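Local coordinates for protein FeeM (Uncultured bacterium, PDB 2G0B) that makes long-chain N-acyl amino acids, probably by transferring a fatty acyl chain from an acyl carrier protein to an amino acid such as tyrosine, at residues Lys7-Leu12 / Phe52-Gly57; Gly62-Ile67 / Ala95-Phe100. All coordinates share one frame; numbering follows the deposited sequence.

Interaction 1 (Lys7-Leu12 / Phe52-Gly57); sequences KVARIL and FGLFNG
R10 lays its guanidinium flat over one face of the F55 ring. The two planes are only 20° apart. CZ of R10 sits 3.9 Å from the centroid of the F55 ring, an off-centre cation-pi contact. The first torsion of R10 puts CG between the backbone N and the carbonyl carbon (chi1 70°). The chain then runs extended, and the two side chains cross at about a right angle although their flat groups stack. NH2 of R10 also makes a salt bridge to E17 on helix 15-31. The same charged group is therefore held by a ring and by a carboxylate.

Apolar contacts surround this stack. CD2 of L12 meets the rim of the F55 ring, 3.6 Å from its CZ. CB of V8 faces CB of F55 on the same side of the sheet. At the rim, in the ring plane, lies the carbonyl O of V8. On the opposite side of the sheet, CB of A9 touches CD1 of L54 at 3.9 Å, and both side chains pack on helix 121-133. Further along, CG1 of I11 meets CE1 of F52 at 3.5 Å, the two side chains lying side by side.

The strands join residue by residue in an antiparallel ladder. Strand 7-11 is the outermost strand at one end of the mixed seven-stranded sheet, consistent with the first strand of the GNAT acetyltransferase fold.

Four backbone hydrogen bonds hold it there. V8 N gives to F55 O at 2.9 Å, and F55 N gives to V8 O at 2.7 Å. R10 N reaches G53 O at 3.1 Å. G53 N reaches R10 O at 2.8 Å. CA-H...O contacts fill the non-hydrogen-bonded positions, as from A9 CA to G53 O. The amino group of K7 finds its partner outside the pair, in the hydroxyl of Y61.

Interaction 2 (Gly62-Ile67 / Ala95-Phe100); sequences GTISII and AEVVQF. With NLT (N-dodecanoyl-L-tyrosine), chain I.
S65 O takes a hydrogen bond from V98 N at 2.8 Å. The N-H points almost straight at it (176°), but the donor stands 39° above the carbonyl plane. CA of V97 adds a CA-H...O contact to the same oxygen. In return S65 N gives to V98 O at 2.8 Å. A second antiparallel hydrogen-bonded pair follows, with I67 N on E96 O and E96 N on I67 O.

The side chains on one side of the sheet are apolar. CD1 of I64 fits between CG1 of V97 and CD1 of F100, 3.7 Å from each. CG1 of I64 lies anti to the backbone N (chi1 -161°), which carries CD1 across to the neighbouring strand. CD1 of I66 reaches CB of A95. On the other side, CD1 of I67 packs against CG1 of V98 at 3.6 Å, and both side chains also meet helix 38-44. The carboxylate of E96 is buried there too. S142 OG and M76 N satisfy its two oxygens.

The register slips beyond V98. I64 is faced by both Q99 and F100, which makes a beta bulge, and Q99 has a positive phi. The bulge turns two amides away from strand 59-68 and toward the bound N-dodecanoyl-tyrosine (NLT). Q99 N donates to NLT O, a carboxylate oxygen of the product, at 3.1 Å. F100 N makes a weak bond to the acyl carbonyl oxygen, NLT OL, at 3.3 Å. The acyl chain then passes I64 and V97, with NLT C5 lying 3.9 Å from CD1 of I64. A bulge in the fourth strand, with amides turned to the acyl group, is a hallmark of the GNAT fold, and here it lies in the product-binding site.

Interactions 1 and 2 are successive strand pairs of one sheet, with centres about 14 Å apart. Strands 49-56 and 59-68 follow each other in the chain and join them. F52 N meets I64 O at 2.7 Å, and L54 N meets G62 O at 2.7 Å, both probable hydrogen bonds. CE2 of F52 also packs on CG2 of I66, 3.6 Å away. F52 O in turn accepts a bond from T63 OG1. The bound product lies directly against interaction 2. Interaction 1 is the outer pair of strands, toward the sheet edge, and the F52 side chain remains about 9 Å from the ligand. I64 O is probably bonded to F52, and the I64 side chain lines the acyl pocket.

Interaction 1 (Lys7-Leu12 / Phe52-Gly57)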
loop_
_atom_site.group_PDB
_atom_site.type_symbol
_atom_site.label_atom_id
_atom_site.label_comp_id
_atom_site.label_asym_id
_atom_site.label_seq_id
_atom_site.Cartn_x
_atom_site.Cartn_y
_atom_site.Cartn_z
ATOM N N LYS A 7 -2.948 -12.020 -15.990
ATOM C CA LYS A 7 -3.052 -11.196 -14.782
ATOM C C LYS A 7 -3.776 -9.884 -15.054
ATOM O O LYS A 7 -3.377 -9.123 -15.928
ATOM C CB LYS A 7 -1.660 -10.917 -14.172
ATOM C CG LYS A 7 -0.668 -12.072 -14.258
ATOM C CD LYS A 7 -0.952 -13.118 -13.201
ATOM C CE LYS A 7 0.294 -13.884 -12.837
ATOM N NZ LYS A 7 0.255 -14.329 -11.418
ATOM N N VAL A 8 -4.844 -9.623 -14.302
ATOM C CA VAL A 8 -5.610 -8.381 -14.461
ATOM C C VAL A 8 -5.556 -7.515 -13.203
ATOM O O VAL A 8 -5.930 -7.959 -12.130
ATOM C CB VAL A 8 -7.110 -8.650 -14.822
ATOM C CG1 VAL A 8 -7.825 -7.348 -15.159
ATOM C CG2 VAL A 8 -7.236 -9.635 -15.965
ATOM N N ALA A 9 -5.095 -6.279 -13.349
ATOM C CA ALA A 9 -5.117 -5.310 -12.256
ATOM C C ALA A 9 -6.143 -4.205 -12.530
ATOM O O ALA A 9 -6.078 -3.532 -13.562
ATOM C CB ALA A 9 -3.744 -4.720 -12.045
ATOM N N ARG A 10 -7.093 -4.029 -11.608
ATOM C CA ARG A 10 -8.153 -3.017 -11.767
ATOM C C ARG A 10 -8.691 -2.455 -10.429
ATOM O O ARG A 10 -8.385 -2.979 -9.362
ATOM C CB ARG A 10 -9.298 -3.572 -12.610
ATOM C CG ARG A 10 -10.090 -4.636 -11.927
ATOM C CD ARG A 10 -11.329 -5.018 -12.660
ATOM N NE ARG A 10 -12.166 -5.887 -11.852
ATOM C CZ ARG A 10 -12.357 -7.174 -12.095
ATOM N NH1 ARG A 10 -11.773 -7.763 -13.138
ATOM N NH2 ARG A 10 -13.132 -7.880 -11.301
ATOM N N ILE A 11 -9.474 -1.378 -10.508
ATOM C CA ILE A 11 -10.115 -0.800 -9.329
ATOM C C ILE A 11 -11.221 -1.730 -8.874
ATOM O O ILE A 11 -11.988 -2.213 -9.687
ATOM C CB ILE A 11 -10.690 0.618 -9.654
ATOM C CG1 ILE A 11 -9.552 1.641 -9.790
ATOM C CG2 ILE A 11 -11.689 1.073 -8.586
ATOM C CD1 ILE A 11 -9.977 3.008 -10.342
ATOM N N LEU A 12 -11.279 -2.016 -7.582
ATOM C CA LEU A 12 -12.330 -2.873 -7.058
ATOM C C LEU A 12 -13.587 -2.063 -6.746
ATOM O O LEU A 12 -13.553 -1.143 -5.932
ATOM C CB LEU A 12 -11.842 -3.640 -5.831
ATOM C CG LEU A 12 -10.674 -4.598 -6.076
ATOM C CD1 LEU A 12 -10.477 -5.480 -4.883
ATOM C CD2 LEU A 12 -10.889 -5.443 -7.326
ATOM N N PHE A 52 -7.552 -1.358 -5.039
ATOM C CA PHE A 52 -7.177 -2.010 -6.282
ATOM C C PHE A 52 -7.107 -3.516 -6.053
ATOM O O PHE A 52 -6.975 -3.972 -4.913
ATOM C CB PHE A 52 -5.827 -1.491 -6.776
ATOM C CG PHE A 52 -5.793 -0.018 -7.000
ATOM C CD1 PHE A 52 -6.350 0.540 -8.142
ATOM C CD2 PHE A 52 -5.205 0.820 -6.073
ATOM C CE1 PHE A 52 -6.320 1.917 -8.351
ATOM C CE2 PHE A 52 -5.175 2.193 -6.274
ATOM C CZ PHE A 52 -5.736 2.742 -7.414
ATOM N N GLY A 53 -7.208 -4.284 -7.132
ATOM C CA GLY A 53 -7.152 -5.723 -7.044
ATOM C C GLY A 53 -6.338 -6.340 -8.158
ATOM O O GLY A 53 -6.119 -5.730 -9.200
ATOM N N LEU A 54 -5.893 -7.565 -7.928
ATOM C CA LEU A 54 -5.078 -8.285 -8.872
ATOM C C LEU A 54 -5.679 -9.647 -9.064
ATOM O O LEU A 54 -5.833 -10.404 -8.106
ATOM C CB LEU A 54 -3.654 -8.405 -8.345
ATOM C CG LEU A 54 -2.548 -8.863 -9.297
ATOM C CD1 LEU A 54 -2.574 -8.104 -10.607
ATOM C CD2 LEU A 54 -1.206 -8.718 -8.630
ATOM N N PHE A 55 -5.999 -9.965 -10.314
ATOM C CA PHE A 55 -6.738 -11.173 -10.656
ATOM C C PHE A 55 -5.926 -12.154 -11.483
ATOM O O PHE A 55 -5.349 -11.792 -12.512
ATOM C CB PHE A 55 -8.006 -10.816 -11.431
ATOM C CG PHE A 55 -8.988 -10.016 -10.651
ATOM C CD1 PHE A 55 -8.913 -8.631 -10.627
ATOM C CD2 PHE A 55 -10.012 -10.641 -9.960
ATOM C CE1 PHE A 55 -9.801 -7.906 -9.912
ATOM C CE2 PHE A 55 -10.912 -9.911 -9.250
ATOM C CZ PHE A 55 -10.811 -8.544 -9.225
ATOM N N ASN A 56 -5.908 -13.405 -11.041
ATOM C CA ASN A 56 -5.367 -14.488 -11.834
ATOM C C ASN A 56 -6.498 -15.116 -12.594
ATOM O O ASN A 56 -7.198 -15.984 -12.068
ATOM C CB ASN A 56 -4.715 -15.540 -10.948
ATOM C CG ASN A 56 -3.540 -16.202 -11.606
ATOM O OD1 ASN A 56 -3.473 -16.301 -12.838
ATOM N ND2 ASN A 56 -2.590 -16.667 -10.792
ATOM N N GLY A 57 -6.707 -14.644 -13.822
ATOM C CA GLY A 57 -7.767 -15.138 -14.668
ATOM C C GLY A 57 -9.101 -15.077 -13.976
ATOM O O GLY A 57 -9.819 -16.087 -13.910
#

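Interaction 2 (Gly62-Ile67 / Ala95-Phe100)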
loop_
_atom_site.group_PDB
_atom_site.type_symbol
_atom_site.label_atom_id
_atom_site.label_comp_id
_atom_site.label_asym_id
_atom_site.label_seq_id
_atom_site.Cartn_x
_atom_site.Cartn_y
_atom_site.Cartn_z
ATOM N N GLY A 62 -4.601 -10.697 -5.093
ATOM C CA GLY A 62 -3.826 -9.637 -4.485
ATOM C C GLY A 62 -4.567 -8.340 -4.472
ATOM O O GLY A 62 -5.389 -8.084 -5.337
ATOM N N THR A 63 -4.275 -7.508 -3.485
ATOM C CA THR A 63 -4.979 -6.244 -3.328
ATOM C C THR A 63 -4.100 -5.173 -2.711
ATOM O O THR A 63 -3.151 -5.475 -1.993
ATOM C CB THR A 63 -6.266 -6.441 -2.499
ATOM O OG1 THR A 63 -6.824 -5.167 -2.181
ATOM C CG2 THR A 63 -5.964 -7.040 -1.132
ATOM N N ILE A 64 -4.403 -3.920 -3.033
ATOM C CA ILE A 64 -3.739 -2.762 -2.431
ATOM C C ILE A 64 -4.709 -1.589 -2.408
ATOM O O ILE A 64 -5.500 -1.417 -3.326
ATOM C CB ILE A 64 -2.397 -2.400 -3.192
ATOM C CG1 ILE A 64 -1.495 -1.526 -2.324
ATOM C CG2 ILE A 64 -2.669 -1.727 -4.540
ATOM C CD1 ILE A 64 -0.032 -1.569 -2.720
ATOM N N SER A 65 -4.693 -0.823 -1.333
ATOM C CA SER A 65 -5.542 0.359 -1.249
ATOM C C SER A 65 -4.740 1.631 -1.000
ATOM O O SER A 65 -3.570 1.584 -0.641
ATOM C CB SER A 65 -6.616 0.191 -0.172
ATOM O OG SER A 65 -7.345 -1.008 -0.342
ATOM N N ILE A 66 -5.387 2.765 -1.210
ATOM C CA ILE A 66 -4.782 4.060 -0.952
ATOM C C ILE A 66 -5.809 4.973 -0.272
ATOM O O ILE A 66 -6.949 5.061 -0.719
ATOM C CB ILE A 66 -4.230 4.684 -2.277
ATOM C CG1 ILE A 66 -3.946 6.173 -2.108
ATOM C CG2 ILE A 66 -5.177 4.452 -3.443
ATOM C CD1 ILE A 66 -2.754 6.647 -2.912
ATOM N N ILE A 67 -5.417 5.591 0.843
ATOM C CA ILE A 67 -6.306 6.492 1.577
ATOM C C ILE A 67 -5.827 7.932 1.478
ATOM O O ILE A 67 -4.695 8.240 1.832
ATOM C CB ILE A 67 -6.401 6.071 3.048
ATOM C CG1 ILE A 67 -6.634 4.562 3.152
ATOM C CG2 ILE A 67 -7.511 6.865 3.773
ATOM C CD1 ILE A 67 -6.583 4.036 4.557
ATOM N N ALA A 95 -1.085 10.951 1.073
ATOM C CA ALA A 95 -1.896 9.757 0.926
ATOM C C ALA A 95 -1.108 8.578 1.432
ATOM O O ALA A 95 0.103 8.504 1.240
ATOM C CB ALA A 95 -2.288 9.552 -0.514
ATOM N N GLU A 96 -1.781 7.672 2.121
ATOM C CA GLU A 96 -1.115 6.501 2.647
ATOM C C GLU A 96 -1.531 5.280 1.855
ATOM O O GLU A 96 -2.724 5.046 1.646
ATOM C CB GLU A 96 -1.417 6.322 4.137
ATOM C CG GLU A 96 -1.120 4.926 4.652
ATOM C CD GLU A 96 -0.885 4.851 6.160
ATOM O OE1 GLU A 96 -0.123 3.946 6.591
ATOM O OE2 GLU A 96 -1.475 5.660 6.918
ATOM N N VAL A 97 -0.545 4.532 1.368
ATOM C CA VAL A 97 -0.803 3.269 0.694
ATOM C C VAL A 97 -0.900 2.178 1.748
ATOM O O VAL A 97 0.021 1.983 2.554
ATOM C CB VAL A 97 0.284 2.924 -0.332
ATOM C CG1 VAL A 97 -0.164 1.792 -1.189
ATOM C CG2 VAL A 97 0.595 4.123 -1.192
ATOM N N VAL A 98 -2.003 1.445 1.713
ATOM C CA VAL A 98 -2.411 0.642 2.841
ATOM C C VAL A 98 -3.059 -0.709 2.393
ATOM O O VAL A 98 -3.463 -0.852 1.231
ATOM C CB VAL A 98 -3.359 1.508 3.715
ATOM C CG1 VAL A 98 -4.787 1.003 3.695
ATOM C CG2 VAL A 98 -2.831 1.653 5.091
ATOM N N GLN A 99 -3.097 -1.691 3.311
ATOM C CA GLN A 99 -3.754 -3.005 3.091
ATOM C C GLN A 99 -3.255 -3.756 1.845
ATOM O O GLN A 99 -4.043 -4.331 1.083
ATOM C CB GLN A 99 -5.294 -2.890 3.087
ATOM C CG GLN A 99 -5.910 -2.342 4.369
ATOM C CD GLN A 99 -6.189 -3.413 5.427
ATOM O OE1 GLN A 99 -5.362 -3.654 6.316
ATOM N NE2 GLN A 99 -7.367 -4.018 5.359
ATOM N N PHE A 100 -1.943 -3.723 1.641
ATOM C CA PHE A 100 -1.306 -4.474 0.580
ATOM C C PHE A 100 -1.164 -5.930 1.021
ATOM O O PHE A 100 -0.578 -6.220 2.071
ATOM C CB PHE A 100 0.059 -3.866 0.257
ATOM C CG PHE A 100 0.896 -4.697 -0.673
ATOM C CD1 PHE A 100 0.372 -5.188 -1.852
ATOM C CD2 PHE A 100 2.217 -4.963 -0.375
ATOM C CE1 PHE A 100 1.136 -5.945 -2.694
ATOM C CE2 PHE A 100 2.992 -5.721 -1.221
ATOM C CZ PHE A 100 2.453 -6.210 -2.380
HETATM N N NLT I . 1.349 -1.903 5.547
HETATM C C1 NLT I . 1.370 -2.196 4.241
HETATM O OL NLT I . 0.550 -2.926 3.695
HETATM C C2 NLT I . 2.509 -1.582 3.442
HETATM C C3 NLT I . 2.049 -1.005 2.096
HETATM C C4 NLT I . 3.212 -0.904 1.095
HETATM C C5 NLT I . 2.743 -0.354 -0.256
HETATM C C6 NLT I . 3.900 0.094 -1.151
HETATM C C7 NLT I . 3.412 0.958 -2.315
HETATM C C8 NLT I . 4.444 1.009 -3.436
HETATM C C9 NLT I . 4.024 1.921 -4.598
HETATM C C10 NLT I . 5.253 2.687 -5.087
HETATM C C11 NLT I . 4.961 3.729 -6.166
HETATM C C12 NLT I . 6.273 4.219 -6.782
HETATM C CA NLT I . 0.412 -2.475 6.515
HETATM C CB NLT I . 0.712 -1.943 7.912
HETATM C CG NLT I . 1.743 -2.796 8.621
HETATM C CD2 NLT I . 1.503 -4.144 8.851
HETATM C CE2 NLT I . 2.450 -4.917 9.500
HETATM C CZ NLT I . 3.627 -4.341 9.933
HETATM C CE1 NLT I . 3.876 -2.994 9.701
HETATM C CD1 NLT I . 2.932 -2.220 9.047
HETATM O OH NLT I . 4.531 -5.083 10.556
HETATM C C NLT I . -1.014 -2.120 6.214
HETATM O O NLT I . -1.254 -0.982 5.758
HETATM O O2 NLT I . -1.917 -2.969 6.430
#